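Long-range contacts in nourseothricin acetyltransferase (Streptomyces noursei, PDB 5C82), which probably transfers an acetyl group to the antibiotic nourseothricin and so confers resistance to it: residues Y10-S15 and F82-D87; E21-L26 and A92-V97; F30-V35 and P54-V59; R105-D110 and H141-V146; G166-L171 and A182-M187. The protein carries 1 engineered substitution. All blocks are in the same frame, centred on the assembly; numbering follows the deposited sequence.

Contact 1: residues Y10-S15 and F82-D87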
# COMPACT_ATOMS: atom_id res chain seq x y z
N TYR A 10 -32.58 -4.96 6.99
CA TYR A 10 -31.65 -5.90 6.36
C TYR A 10 -31.28 -7.10 7.24
O TYR A 10 -31.48 -7.07 8.46
CB TYR A 10 -30.39 -5.17 5.86
CG TYR A 10 -30.68 -4.03 4.90
CD1 TYR A 10 -30.94 -4.28 3.56
CD2 TYR A 10 -30.75 -2.71 5.35
CE1 TYR A 10 -31.27 -3.25 2.68
CE2 TYR A 10 -31.09 -1.68 4.48
CZ TYR A 10 -31.32 -1.95 3.14
OH TYR A 10 -31.60 -0.92 2.28
N ARG A 11 -30.76 -8.16 6.59
CA ARG A 11 -30.27 -9.37 7.26
C ARG A 11 -28.81 -9.42 6.96
O ARG A 11 -28.40 -9.04 5.87
CB ARG A 11 -30.98 -10.64 6.77
CG ARG A 11 -32.48 -10.62 7.07
CD ARG A 11 -33.21 -11.77 6.39
NE ARG A 11 -34.64 -11.76 6.73
CZ ARG A 11 -35.15 -12.29 7.84
NH1 ARG A 11 -34.35 -12.88 8.73
NH2 ARG A 11 -36.45 -12.24 8.07
N TYR A 12 -28.01 -9.85 7.93
CA TYR A 12 -26.56 -9.86 7.78
C TYR A 12 -26.01 -11.20 8.17
O TYR A 12 -26.47 -11.78 9.13
CB TYR A 12 -25.92 -8.79 8.67
CG TYR A 12 -26.40 -7.39 8.39
CD1 TYR A 12 -27.51 -6.86 9.05
CD2 TYR A 12 -25.72 -6.56 7.50
CE1 TYR A 12 -27.96 -5.57 8.79
CE2 TYR A 12 -26.17 -5.27 7.22
CZ TYR A 12 -27.30 -4.79 7.86
OH TYR A 12 -27.72 -3.52 7.58
N ARG A 13 -25.00 -11.67 7.43
CA ARG A 13 -24.32 -12.93 7.71
C ARG A 13 -22.96 -13.01 7.02
O ARG A 13 -22.60 -12.17 6.19
CB ARG A 13 -25.19 -14.15 7.30
CG ARG A 13 -25.69 -14.17 5.86
CD ARG A 13 -26.24 -15.56 5.52
NE ARG A 13 -26.86 -15.61 4.19
CZ ARG A 13 -26.20 -15.70 3.05
NH1 ARG A 13 -24.87 -15.76 3.04
NH2 ARG A 13 -26.85 -15.75 1.89
N THR A 14 -22.23 -14.07 7.33
CA THR A 14 -20.99 -14.37 6.65
C THR A 14 -21.42 -14.94 5.27
O THR A 14 -22.50 -15.55 5.16
CB THR A 14 -20.12 -15.27 7.52
OG1 THR A 14 -19.66 -14.47 8.62
CG2 THR A 14 -18.92 -15.82 6.79
N SER A 15 -20.66 -14.62 4.23
CA SER A 15 -20.96 -15.09 2.88
C SER A 15 -20.80 -16.63 2.80
O SER A 15 -20.08 -17.24 3.61
CB SER A 15 -20.00 -14.47 1.87
OG SER A 15 -18.72 -15.08 2.01
N PHE A 82 -18.69 -10.36 4.59
CA PHE A 82 -20.00 -10.19 5.20
C PHE A 82 -20.95 -9.65 4.15
O PHE A 82 -20.60 -8.74 3.39
CB PHE A 82 -19.95 -9.25 6.41
CG PHE A 82 -19.05 -9.74 7.51
CD1 PHE A 82 -19.47 -10.73 8.39
CD2 PHE A 82 -17.80 -9.15 7.72
CE1 PHE A 82 -18.64 -11.18 9.41
CE2 PHE A 82 -16.97 -9.60 8.75
CZ PHE A 82 -17.40 -10.59 9.60
N VAL A 83 -22.16 -10.22 4.09
CA VAL A 83 -23.19 -9.82 3.12
C VAL A 83 -24.38 -9.25 3.86
O VAL A 83 -24.65 -9.66 4.98
CB VAL A 83 -23.62 -10.99 2.18
CG1 VAL A 83 -22.53 -11.34 1.16
CG2 VAL A 83 -24.07 -12.23 2.98
N ALA A 84 -25.10 -8.35 3.20
CA ALA A 84 -26.35 -7.74 3.70
C ALA A 84 -27.43 -7.98 2.66
O ALA A 84 -27.24 -7.63 1.49
CB ALA A 84 -26.16 -6.24 3.91
N TYR A 85 -28.53 -8.63 3.05
CA TYR A 85 -29.65 -8.92 2.15
C TYR A 85 -30.89 -8.14 2.57
O TYR A 85 -31.21 -8.05 3.75
CB TYR A 85 -29.96 -10.43 2.10
CG TYR A 85 -29.07 -11.19 1.14
CD1 TYR A 85 -27.85 -11.72 1.56
CD2 TYR A 85 -29.45 -11.40 -0.18
CE1 TYR A 85 -27.02 -12.40 0.68
CE2 TYR A 85 -28.62 -12.10 -1.07
CZ TYR A 85 -27.41 -12.59 -0.64
OH TYR A 85 -26.59 -13.27 -1.51
N GLY A 86 -31.59 -7.60 1.59
CA GLY A 86 -32.84 -6.89 1.81
C GLY A 86 -34.02 -7.83 1.95
O GLY A 86 -33.85 -9.05 1.80
N ASP A 87 -35.23 -7.28 2.21
CA ASP A 87 -36.49 -8.02 2.36
C ASP A 87 -36.85 -8.82 1.10
O ASP A 87 -37.36 -9.93 1.20
CB ASP A 87 -37.66 -7.07 2.71
CG ASP A 87 -37.81 -6.77 4.19
OD1 ASP A 87 -38.13 -7.71 4.96
OD2 ASP A 87 -37.69 -5.57 4.57
O HOH W 1 -36.38 -10.73 4.33
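Arg11 and Tyr85, and two residues further on Arg13 and Val83, form the two hydrogen-bonded pairs that tie strand 11-14 antiparallel to strand 82-85. Each pair exchanges two backbone bonds; the shortest include Arg11 N to Tyr85 O at 2.9 Å and Val83 N to Arg13 O, also 2.9 Å. Between them lies the non-hydrogen-bonded pair Tyr12-Ala84; Tyr12 CA makes a CA-H...O contact with Val83 O, 3.4 Å away.

Arg13 makes the main polar side-chain contact across the strands. With CG set between its own N and carbonyl carbon (chi1 55°) and the rest of the chain extended, the guanidinium is carried across the neighbouring strand, where one face rests on Val83 CG2 and the Tyr85 ring, guanidinium and Tyr85 ring planes 27° apart. Arg13 NH2 lies 3.6 Å from Tyr85 CE1, while Arg13 NH1 bonds Thr14 O (3.2 Å), which lies in the guanidinium plane. Asp19 gathers this corner, forming a salt bridge with Arg13 NH1 and accepting a hydrogen bond from Tyr85 OH.

Apolar contacts occupy the other face, where Tyr12 CE2 meets Ala84 CB at 3.4 Å. Tyr12 and Ala84 lie against helix 122-137, whereas Val83 and Tyr85 pack on helix 20-25; strand 11-14 is the outermost strand on this side within the chain, and strand 79-85 continues the sheet to strand 91-100.

Contact 2: residues E21-L26 and A92-V97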
# COMPACT_ATOMS: atom_id res chain seq x y z
N GLU A 21 -22.31 -15.16 -7.24
CA GLU A 21 -22.97 -14.51 -8.37
C GLU A 21 -23.56 -13.15 -8.01
O GLU A 21 -23.37 -12.20 -8.77
CB GLU A 21 -24.07 -15.41 -8.96
CG GLU A 21 -23.53 -16.51 -9.86
CD GLU A 21 -24.52 -17.08 -10.85
OE1 GLU A 21 -25.64 -17.44 -10.44
OE2 GLU A 21 -24.15 -17.19 -12.04
N ALA A 22 -24.30 -13.07 -6.88
CA ALA A 22 -24.93 -11.84 -6.42
C ALA A 22 -23.87 -10.78 -6.09
O ALA A 22 -24.04 -9.62 -6.44
CB ALA A 22 -25.83 -12.11 -5.23
N ILE A 23 -22.74 -11.20 -5.50
CA ILE A 23 -21.61 -10.33 -5.14
C ILE A 23 -21.03 -9.67 -6.41
O ILE A 23 -20.92 -8.44 -6.47
CB ILE A 23 -20.57 -11.09 -4.27
CG1 ILE A 23 -21.16 -11.36 -2.85
CG2 ILE A 23 -19.24 -10.31 -4.17
CD1 ILE A 23 -20.42 -12.37 -1.98
N GLU A 24 -20.73 -10.52 -7.43
CA GLU A 24 -20.22 -10.16 -8.76
C GLU A 24 -21.17 -9.17 -9.46
O GLU A 24 -20.72 -8.12 -9.91
CB GLU A 24 -20.07 -11.43 -9.63
CG GLU A 24 -18.64 -11.93 -9.78
CD GLU A 24 -18.50 -13.36 -10.30
OE1 GLU A 24 -19.19 -13.71 -11.29
OE2 GLU A 24 -17.69 -14.12 -9.73
N ALA A 25 -22.47 -9.51 -9.53
CA ALA A 25 -23.54 -8.75 -10.18
C ALA A 25 -23.87 -7.41 -9.53
O ALA A 25 -24.47 -6.57 -10.20
CB ALA A 25 -24.81 -9.58 -10.26
N LEU A 26 -23.58 -7.25 -8.23
CA LEU A 26 -23.91 -6.02 -7.51
C LEU A 26 -23.22 -4.83 -8.17
O LEU A 26 -22.04 -4.87 -8.51
CB LEU A 26 -23.59 -6.13 -6.01
CG LEU A 26 -24.02 -4.95 -5.11
CD1 LEU A 26 -24.52 -5.45 -3.77
CD2 LEU A 26 -22.87 -3.97 -4.91
N ALA A 92 -27.96 -6.36 -0.91
CA ALA A 92 -27.95 -4.92 -0.70
C ALA A 92 -26.51 -4.44 -0.63
O ALA A 92 -26.22 -3.28 -0.96
CB ALA A 92 -28.67 -4.56 0.59
N GLY A 93 -25.62 -5.34 -0.21
CA GLY A 93 -24.22 -4.99 -0.07
C GLY A 93 -23.35 -6.06 0.53
O GLY A 93 -23.85 -7.05 1.05
N PHE A 94 -22.02 -5.85 0.43
CA PHE A 94 -21.02 -6.77 0.98
C PHE A 94 -19.77 -6.03 1.41
O PHE A 94 -19.51 -4.91 0.95
CB PHE A 94 -20.68 -7.91 -0.02
CG PHE A 94 -19.95 -7.46 -1.27
CD1 PHE A 94 -20.65 -7.04 -2.39
CD2 PHE A 94 -18.55 -7.44 -1.31
CE1 PHE A 94 -19.98 -6.60 -3.53
CE2 PHE A 94 -17.88 -6.98 -2.45
CZ PHE A 94 -18.60 -6.57 -3.56
N VAL A 95 -18.97 -6.67 2.24
CA VAL A 95 -17.66 -6.14 2.68
C VAL A 95 -16.70 -7.33 2.75
O VAL A 95 -17.06 -8.39 3.28
CB VAL A 95 -17.71 -5.29 4.00
CG1 VAL A 95 -18.11 -6.13 5.22
CG2 VAL A 95 -16.39 -4.57 4.26
N VAL A 96 -15.53 -7.17 2.17
CA VAL A 96 -14.50 -8.20 2.18
C VAL A 96 -13.41 -7.62 3.07
O VAL A 96 -12.99 -6.47 2.86
CB VAL A 96 -13.97 -8.58 0.76
CG1 VAL A 96 -12.95 -9.72 0.83
CG2 VAL A 96 -15.11 -8.93 -0.19
N VAL A 97 -12.98 -8.40 4.06
CA VAL A 97 -11.95 -8.02 5.01
C VAL A 97 -10.84 -9.05 5.02
O VAL A 97 -11.07 -10.24 4.76
CB VAL A 97 -12.48 -7.67 6.44
CG1 VAL A 97 -13.54 -6.58 6.39
CG2 VAL A 97 -12.98 -8.90 7.20
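Phe94 meets Ile23 where helix 20-25 lies against the central sheet. Followed outward, the phenylalanine starts at CB, which packs on Phe82 O of the neighbouring strand. CG then takes the position between backbone N and carbonyl carbon (chi1 68°), and from there on the ring has Ile23 CG2 over one face. That methyl sits above the ring centre, 3.7 Å from the Phe94 centroid and only 7° off the ring normal, a nearly ideal CH-pi contact in which all six ring carbons are almost equally distant. Toward the tip, Phe94 CE1 also comes 3.6 Å from Ile23 O.

Leu26, the first residue beyond the helix, adds a second apolar contact. Leu26 CD2 approaches Phe94 CE1 at 4.1 Å, and Leu26 CD1 lies 3.7 Å from Gly93 N. Gly93 belongs with Ala92 to a classic beta bulge, both residues facing Ala84. Around the contact lie Leu91, against which Ile23 and Leu26 pack, Val83 of strand 79-85 beside Ile23, and Asp110 and Glu112 of strand 105-113 beside Phe94 and Leu26.

Contact 3: residues F30-V35 and P54-V59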
# COMPACT_ATOMS: atom_id res chain seq x y z
N PHE A 30 -21.05 4.55 -9.50
CA PHE A 30 -21.52 5.78 -8.85
C PHE A 30 -21.32 6.97 -9.79
O PHE A 30 -20.46 6.94 -10.68
CB PHE A 30 -20.75 6.03 -7.53
CG PHE A 30 -19.26 6.24 -7.68
CD1 PHE A 30 -18.38 5.16 -7.59
CD2 PHE A 30 -18.73 7.51 -7.85
CE1 PHE A 30 -17.00 5.35 -7.72
CE2 PHE A 30 -17.34 7.70 -7.95
CZ PHE A 30 -16.50 6.62 -7.93
N THR A 31 -22.09 8.03 -9.56
CA THR A 31 -22.04 9.30 -10.26
C THR A 31 -21.70 10.36 -9.20
O THR A 31 -22.22 10.31 -8.08
CB THR A 31 -23.34 9.55 -11.03
OG1 THR A 31 -23.53 8.48 -11.97
CG2 THR A 31 -23.35 10.86 -11.78
N THR A 32 -20.78 11.26 -9.52
CA THR A 32 -20.36 12.29 -8.57
C THR A 32 -20.19 13.65 -9.25
O THR A 32 -19.71 13.71 -10.38
CB THR A 32 -19.12 11.82 -7.78
OG1 THR A 32 -18.74 12.82 -6.82
CG2 THR A 32 -17.93 11.43 -8.67
N ASP A 33 -20.58 14.72 -8.54
CA ASP A 33 -20.48 16.12 -9.00
C ASP A 33 -19.13 16.72 -8.57
O ASP A 33 -18.82 17.85 -8.95
CB ASP A 33 -21.64 16.96 -8.41
CG ASP A 33 -23.04 16.51 -8.78
OD1 ASP A 33 -23.34 16.44 -9.99
OD2 ASP A 33 -23.85 16.27 -7.86
N THR A 34 -18.34 15.99 -7.75
CA THR A 34 -17.04 16.45 -7.23
C THR A 34 -16.04 15.30 -7.20
O THR A 34 -16.45 14.15 -7.27
CB THR A 34 -17.12 17.08 -5.80
OG1 THR A 34 -17.42 16.07 -4.86
CG2 THR A 34 -18.14 18.21 -5.67
N VAL A 35 -14.73 15.62 -7.11
CA VAL A 35 -13.62 14.66 -7.00
C VAL A 35 -12.58 15.30 -6.09
O VAL A 35 -12.57 16.53 -5.94
CB VAL A 35 -12.96 14.19 -8.36
CG1 VAL A 35 -13.96 13.48 -9.28
CG2 VAL A 35 -12.25 15.34 -9.09
N PRO A 54 -19.36 17.70 -17.04
CA PRO A 54 -20.52 16.95 -16.52
C PRO A 54 -20.17 16.04 -15.33
O PRO A 54 -18.99 15.77 -15.12
CB PRO A 54 -20.98 16.15 -17.75
CG PRO A 54 -19.73 15.99 -18.58
CD PRO A 54 -19.03 17.29 -18.42
N PRO A 55 -21.16 15.56 -14.53
CA PRO A 55 -20.79 14.65 -13.42
C PRO A 55 -20.02 13.42 -13.92
O PRO A 55 -20.19 12.99 -15.06
CB PRO A 55 -22.14 14.26 -12.80
CG PRO A 55 -23.10 15.33 -13.26
CD PRO A 55 -22.62 15.73 -14.63
N LEU A 56 -19.11 12.92 -13.10
CA LEU A 56 -18.32 11.75 -13.45
C LEU A 56 -19.09 10.50 -13.04
O LEU A 56 -19.57 10.43 -11.91
CB LEU A 56 -16.95 11.82 -12.71
CG LEU A 56 -15.91 10.75 -13.05
CD1 LEU A 56 -14.54 11.38 -13.26
CD2 LEU A 56 -15.78 9.76 -11.93
N THR A 57 -19.22 9.53 -13.96
CA THR A 57 -19.81 8.24 -13.65
C THR A 57 -18.69 7.24 -13.72
O THR A 57 -18.06 7.10 -14.77
CB THR A 57 -21.01 7.84 -14.51
OG1 THR A 57 -22.07 8.79 -14.32
CG2 THR A 57 -21.52 6.41 -14.16
N LYS A 58 -18.44 6.55 -12.60
CA LYS A 58 -17.38 5.57 -12.52
C LYS A 58 -17.97 4.17 -12.48
O LYS A 58 -18.73 3.83 -11.59
CB LYS A 58 -16.43 5.87 -11.33
CG LYS A 58 -15.33 4.85 -11.12
CD LYS A 58 -14.10 5.09 -11.97
CE LYS A 58 -13.08 3.98 -11.88
NZ LYS A 58 -13.57 2.69 -12.45
N VAL A 59 -17.57 3.37 -13.47
CA VAL A 59 -17.96 1.98 -13.67
C VAL A 59 -16.67 1.15 -13.51
O VAL A 59 -15.64 1.50 -14.09
CB VAL A 59 -18.62 1.83 -15.07
CG1 VAL A 59 -18.84 0.36 -15.43
CG2 VAL A 59 -19.93 2.61 -15.15
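Phe30 lies across Lys58 with one ring face on the base of the lysine chain. Lys58 CB stands over that face, displaced toward the rim, 3.9 Å from the Phe30 ring centroid and 26° off its normal, and Lys58 CB comes within 3.5 Å of Phe30 CZ. The phenyl group gets there because CG takes the position between backbone N and carbonyl carbon (chi1 62°). At the edge of the ring, in its plane, lies CG2 of Thr32, from the same strand. The lysine then bends at chi2 and chi4, bringing Lys58 NZ to Val59 O at 2.9 Å, from above the carbonyl plane; Phe60 adds a cation-pi partner.

On the other face of this small sheet Thr31 and Thr57 cross at an angle, their OG1 atoms hydrogen-bonded at 2.8 Å. Thr31 CG2 also leans on Pro55 CB at 3.8 Å. Beside Phe30 and Lys58, Thr32 and Leu56 run alongside each other, pointing the same way. Antiparallel backbone bonds hold this register, among them Lys58 N to Phe30 O at 2.8 Å and Thr32 N to Leu56 O, also 2.8 Å.

At Asp33 the chain turns a corner, and strand 34-40 goes on to pair with the earlier part of strand 44-58. Strand 30-32 is an outer strand of the three-stranded sheet, with Thr32 set against helix 151-158 and Phe30 against Arg118 and Asn150.

Contact 4: residues R105-D110 and H141-V146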
# COMPACT_ATOMS: atom_id res chain seq x y z
N ARG A 105 -3.46 -5.02 11.38
CA ARG A 105 -4.31 -4.24 10.50
C ARG A 105 -5.39 -5.09 9.90
O ARG A 105 -5.11 -6.11 9.28
CB ARG A 105 -3.44 -3.56 9.40
CG ARG A 105 -4.25 -2.97 8.23
CD ARG A 105 -3.34 -2.41 7.15
NE ARG A 105 -2.76 -1.12 7.55
CZ ARG A 105 -2.07 -0.33 6.74
NH1 ARG A 105 -1.90 -0.65 5.46
NH2 ARG A 105 -1.61 0.83 7.18
N LEU A 106 -6.62 -4.62 10.01
CA LEU A 106 -7.73 -5.23 9.32
C LEU A 106 -7.93 -4.37 8.07
O LEU A 106 -8.26 -3.18 8.16
CB LEU A 106 -8.97 -5.27 10.22
CG LEU A 106 -10.15 -6.20 9.85
CD1 LEU A 106 -11.20 -5.50 9.06
CD2 LEU A 106 -9.72 -7.57 9.35
N THR A 107 -7.66 -4.93 6.91
CA THR A 107 -7.82 -4.27 5.62
C THR A 107 -9.23 -4.51 5.11
O THR A 107 -9.71 -5.64 5.07
CB THR A 107 -6.72 -4.76 4.64
OG1 THR A 107 -5.48 -4.21 5.07
CG2 THR A 107 -6.98 -4.36 3.17
N VAL A 108 -9.90 -3.44 4.73
CA VAL A 108 -11.23 -3.53 4.12
C VAL A 108 -10.88 -3.61 2.64
O VAL A 108 -10.55 -2.58 2.03
CB VAL A 108 -12.14 -2.32 4.48
CG1 VAL A 108 -13.50 -2.44 3.80
CG2 VAL A 108 -12.30 -2.16 6.00
N GLU A 109 -10.81 -4.83 2.09
CA GLU A 109 -10.40 -5.05 0.69
C GLU A 109 -11.38 -4.45 -0.30
O GLU A 109 -10.99 -3.84 -1.29
CB GLU A 109 -10.24 -6.55 0.38
CG GLU A 109 -9.33 -7.30 1.33
CD GLU A 109 -7.89 -7.42 0.89
OE1 GLU A 109 -7.34 -6.45 0.32
OE2 GLU A 109 -7.29 -8.49 1.17
N ASP A 110 -12.67 -4.61 -0.01
CA ASP A 110 -13.74 -4.16 -0.87
C ASP A 110 -14.95 -3.95 -0.02
O ASP A 110 -15.17 -4.70 0.91
CB ASP A 110 -14.01 -5.27 -1.92
CG ASP A 110 -14.66 -4.82 -3.23
OD1 ASP A 110 -14.69 -3.60 -3.49
OD2 ASP A 110 -15.12 -5.70 -3.98
N HIS A 141 -6.03 -1.27 14.23
CA HIS A 141 -6.71 -0.35 13.31
C HIS A 141 -7.37 -1.04 12.10
O HIS A 141 -7.07 -2.17 11.74
CB HIS A 141 -5.76 0.80 12.86
CG HIS A 141 -4.70 0.40 11.87
ND1 HIS A 141 -3.51 -0.18 12.28
CD2 HIS A 141 -4.68 0.52 10.52
CE1 HIS A 141 -2.80 -0.37 11.18
NE2 HIS A 141 -3.47 0.02 10.09
N LEU A 142 -8.29 -0.30 11.48
CA LEU A 142 -8.98 -0.69 10.24
C LEU A 142 -8.41 0.20 9.16
O LEU A 142 -8.03 1.34 9.42
CB LEU A 142 -10.49 -0.49 10.35
CG LEU A 142 -11.26 -1.62 11.03
CD1 LEU A 142 -11.30 -1.42 12.51
CD2 LEU A 142 -12.70 -1.70 10.47
N TRP A 143 -8.28 -0.34 7.98
CA TRP A 143 -7.66 0.39 6.89
C TRP A 143 -8.42 0.17 5.60
O TRP A 143 -8.92 -0.92 5.37
CB TRP A 143 -6.20 -0.10 6.74
CG TRP A 143 -5.38 0.55 5.67
CD1 TRP A 143 -4.55 1.63 5.81
CD2 TRP A 143 -5.28 0.15 4.29
NE1 TRP A 143 -3.92 1.90 4.61
CE2 TRP A 143 -4.37 1.02 3.66
CE3 TRP A 143 -5.91 -0.84 3.51
CZ2 TRP A 143 -4.01 0.89 2.31
CZ3 TRP A 143 -5.56 -0.97 2.17
CH2 TRP A 143 -4.60 -0.13 1.59
N LEU A 144 -8.44 1.19 4.73
CA LEU A 144 -9.07 1.01 3.42
C LEU A 144 -8.40 1.87 2.36
O LEU A 144 -7.73 2.86 2.66
CB LEU A 144 -10.61 1.22 3.46
CG LEU A 144 -11.13 2.62 3.82
CD1 LEU A 144 -11.18 3.55 2.57
CD2 LEU A 144 -12.49 2.53 4.48
N GLU A 145 -8.65 1.50 1.13
CA GLU A 145 -8.22 2.18 -0.07
C GLU A 145 -9.49 2.65 -0.75
O GLU A 145 -10.49 1.94 -0.72
CB GLU A 145 -7.47 1.20 -0.95
CG GLU A 145 -6.85 1.82 -2.19
CD GLU A 145 -7.67 1.52 -3.41
OE1 GLU A 145 -7.54 0.41 -3.98
OE2 GLU A 145 -8.49 2.39 -3.79
N VAL A 146 -9.45 3.87 -1.33
CA VAL A 146 -10.56 4.46 -2.07
C VAL A 146 -10.02 5.37 -3.19
O VAL A 146 -9.09 6.16 -2.96
CB VAL A 146 -11.62 5.15 -1.15
CG1 VAL A 146 -11.02 6.28 -0.31
CG2 VAL A 146 -12.83 5.63 -1.96
O HOH W 2 -11.07 -0.71 -2.28
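The guanidinium of Arg105 lies flat on the indole of Trp143, planes 11° apart, with Arg105 CZ 3.5 Å from the centroid of the five-membered ring: a stacked cation-pi pair. The opposite indole face carries Glu145 N, and Thr107 CG2 comes to the ring edge, 3.7 Å from Trp143 CE3. His141 stands almost perpendicular to the guanidinium, and its NE2 accepts from Arg105 NE at 2.9 Å, a fairly straight bond (165° at the hydrogen). The bend at chi3 of the arginine (-75°) turns the guanidinium onto the indole. Asp168 of the second subunit makes a salt bridge with Arg105 NH2.

The backbones pair in parallel within a beta-alpha-beta unit, Leu106 O taking Trp143 N at 2.8 Å. Further along, a water donates to both Glu109 O and Glu145 O where the strands part beside the bulge at Glu109 and Asp110, consistent with the V-shaped splay of other GNAT enzymes, whose cleft holds acetyl-CoA. On the face of Leu106 and Leu142, Val108 CB meets Leu144 CB at 4.0 Å, Val108 lying on Met127 of helix 122-137 and Leu144 on Tyr157 of helix 151-158.

Contact 5: residues G166-L171 and A182-M187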
# COMPACT_ATOMS: atom_id res chain seq x y z
N GLY A 166 -2.77 8.20 4.19
CA GLY A 166 -1.81 8.11 3.12
C GLY A 166 -2.48 8.05 1.77
O GLY A 166 -3.69 8.31 1.65
N LEU A 167 -1.67 7.71 0.74
CA LEU A 167 -2.10 7.62 -0.65
C LEU A 167 -1.04 6.93 -1.49
O LEU A 167 0.11 6.83 -1.06
CB LEU A 167 -2.44 9.02 -1.24
CG LEU A 167 -1.28 9.99 -1.59
CD1 LEU A 167 -1.75 11.07 -2.54
CD2 LEU A 167 -0.79 10.73 -0.39
N ASP A 168 -1.41 6.49 -2.70
CA ASP A 168 -0.48 5.95 -3.70
C ASP A 168 -0.95 6.44 -5.07
O ASP A 168 -1.91 5.91 -5.63
CB ASP A 168 -0.33 4.41 -3.65
CG ASP A 168 0.79 3.87 -4.57
OD1 ASP A 168 1.32 4.64 -5.42
OD2 ASP A 168 1.13 2.69 -4.44
N THR A 169 -0.23 7.43 -5.62
CA THR A 169 -0.55 8.04 -6.91
C THR A 169 -0.25 7.15 -8.10
O THR A 169 -0.65 7.45 -9.23
CB THR A 169 0.19 9.41 -7.06
OG1 THR A 169 1.59 9.17 -7.05
CG2 THR A 169 -0.20 10.42 -5.99
N ALA A 170 0.50 6.07 -7.86
CA ALA A 170 0.95 5.17 -8.90
C ALA A 170 0.18 3.85 -8.96
O ALA A 170 0.36 3.10 -9.92
CB ALA A 170 2.45 4.91 -8.71
N LEU A 171 -0.69 3.56 -7.95
CA LEU A 171 -1.48 2.32 -7.84
C LEU A 171 -2.25 1.95 -9.10
O LEU A 171 -2.29 0.77 -9.44
CB LEU A 171 -2.43 2.27 -6.62
CG LEU A 171 -2.88 0.80 -6.24
CD1 LEU A 171 -1.68 -0.08 -5.71
CD2 LEU A 171 -4.06 0.77 -5.27
N ALA A 182 -4.83 6.27 -5.57
CA ALA A 182 -5.41 5.50 -4.46
C ALA A 182 -5.30 6.33 -3.17
O ALA A 182 -4.24 6.87 -2.89
CB ALA A 182 -4.69 4.17 -4.32
N LEU A 183 -6.38 6.51 -2.44
CA LEU A 183 -6.33 7.24 -1.18
C LEU A 183 -6.48 6.23 -0.06
O LEU A 183 -7.32 5.31 -0.15
CB LEU A 183 -7.39 8.35 -1.07
CG LEU A 183 -7.45 9.43 -2.16
CD1 LEU A 183 -8.54 10.43 -1.84
CD2 LEU A 183 -6.06 10.14 -2.40
N TYR A 184 -5.66 6.39 0.98
CA TYR A 184 -5.65 5.49 2.12
C TYR A 184 -6.26 6.12 3.35
O TYR A 184 -5.98 7.28 3.65
CB TYR A 184 -4.22 4.97 2.37
CG TYR A 184 -3.63 4.22 1.19
CD1 TYR A 184 -4.42 3.44 0.36
CD2 TYR A 184 -2.25 4.19 0.98
CE1 TYR A 184 -3.88 2.70 -0.68
CE2 TYR A 184 -1.69 3.47 -0.08
CZ TYR A 184 -2.52 2.74 -0.91
OH TYR A 184 -2.00 1.99 -1.94
N MSE A 185 -7.19 5.39 4.01
CA MSE A 185 -7.85 5.91 5.22
C MSE A 185 -7.83 4.87 6.32
O MSE A 185 -7.93 3.67 6.06
CB MSE A 185 -9.30 6.38 4.93
CG MSE A 185 -9.40 7.40 3.78
SE MSE A 185 -11.20 8.01 3.48
CE MSE A 185 -11.39 9.26 5.08
N SER A 186 -7.65 5.33 7.55
CA SER A 186 -7.60 4.41 8.66
C SER A 186 -8.42 4.88 9.83
O SER A 186 -8.73 6.07 9.95
CB SER A 186 -6.16 4.14 9.09
OG SER A 186 -5.57 5.32 9.61
N MSE A 187 -8.74 3.94 10.72
CA MSE A 187 -9.46 4.18 11.95
C MSE A 187 -8.84 3.31 13.02
O MSE A 187 -8.72 2.11 12.76
CB MSE A 187 -10.92 3.75 11.76
CG MSE A 187 -11.80 4.18 12.84
SE MSE A 187 -13.59 3.59 12.46
CE MSE A 187 -13.48 1.69 12.95
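Tyr184 packs its ring obliquely along the backbone of residues 166-168, and this is the tight part of the contact. Tyr184 CD2 lies 3.6 Å from Leu167 N, and Tyr184 OH ends 3.4 Å from Asp168 CB; the two side chains Tyr184 and Asp168 run side by side, pointing the same way, with carboxylate and ring planes 74° apart. Gly166, paired with Tyr184, has no side chain, and Gly166 O accepts from Tyr184 N at 2.8 Å. Two residues on, Ala182 and Asp168 exchange two bonds, Asp168 N to Ala182 O being 2.9 Å long. Ala182 CB is covered by Leu171 CD2 at 3.6 Å.

The pairing is looser toward Gly166 N, whose bond to Tyr184 O is long and weak (3.4 Å). The other face has a lighter touch, Leu167 CB to Leu183 CD2 at 4.0 Å. Past Asp168 the chain leaves the strand in a type I turn, where Asp168 OD1 accepts from Ala170 N to make an Asx turn.

Residues 166-168 also pair antiparallel with a strand of the second subunit. This is an edge-strand dimer interface, through which the central sheet of a GNAT fold continues from one subunit into the other.

In the fold
Four of the five contacts lie on one mixed sheet. Contacts 1 and 2, centres about 10 Å apart, share its beginning, Ala84 N and Gly93 O being probably hydrogen-bonded at 2.8 Å. Contact 2 passes to contact 4 by a probable bond of Val96 N to Asp110 O, and contact 4 to contact 5, centres again about 10 Å apart, by one of Leu142 N to Met187 O. The parting strands of contact 4 probably form the acetyl-CoA cleft, as in GNAT relatives; contacts 1 and 2 lie on one flank of it and contact 5 on the other, contacts 1 and 5 with centres about 28 Å apart. Contact 3 is set off in the separate three-stranded sheet, its centre about 23 Å from that of contact 4.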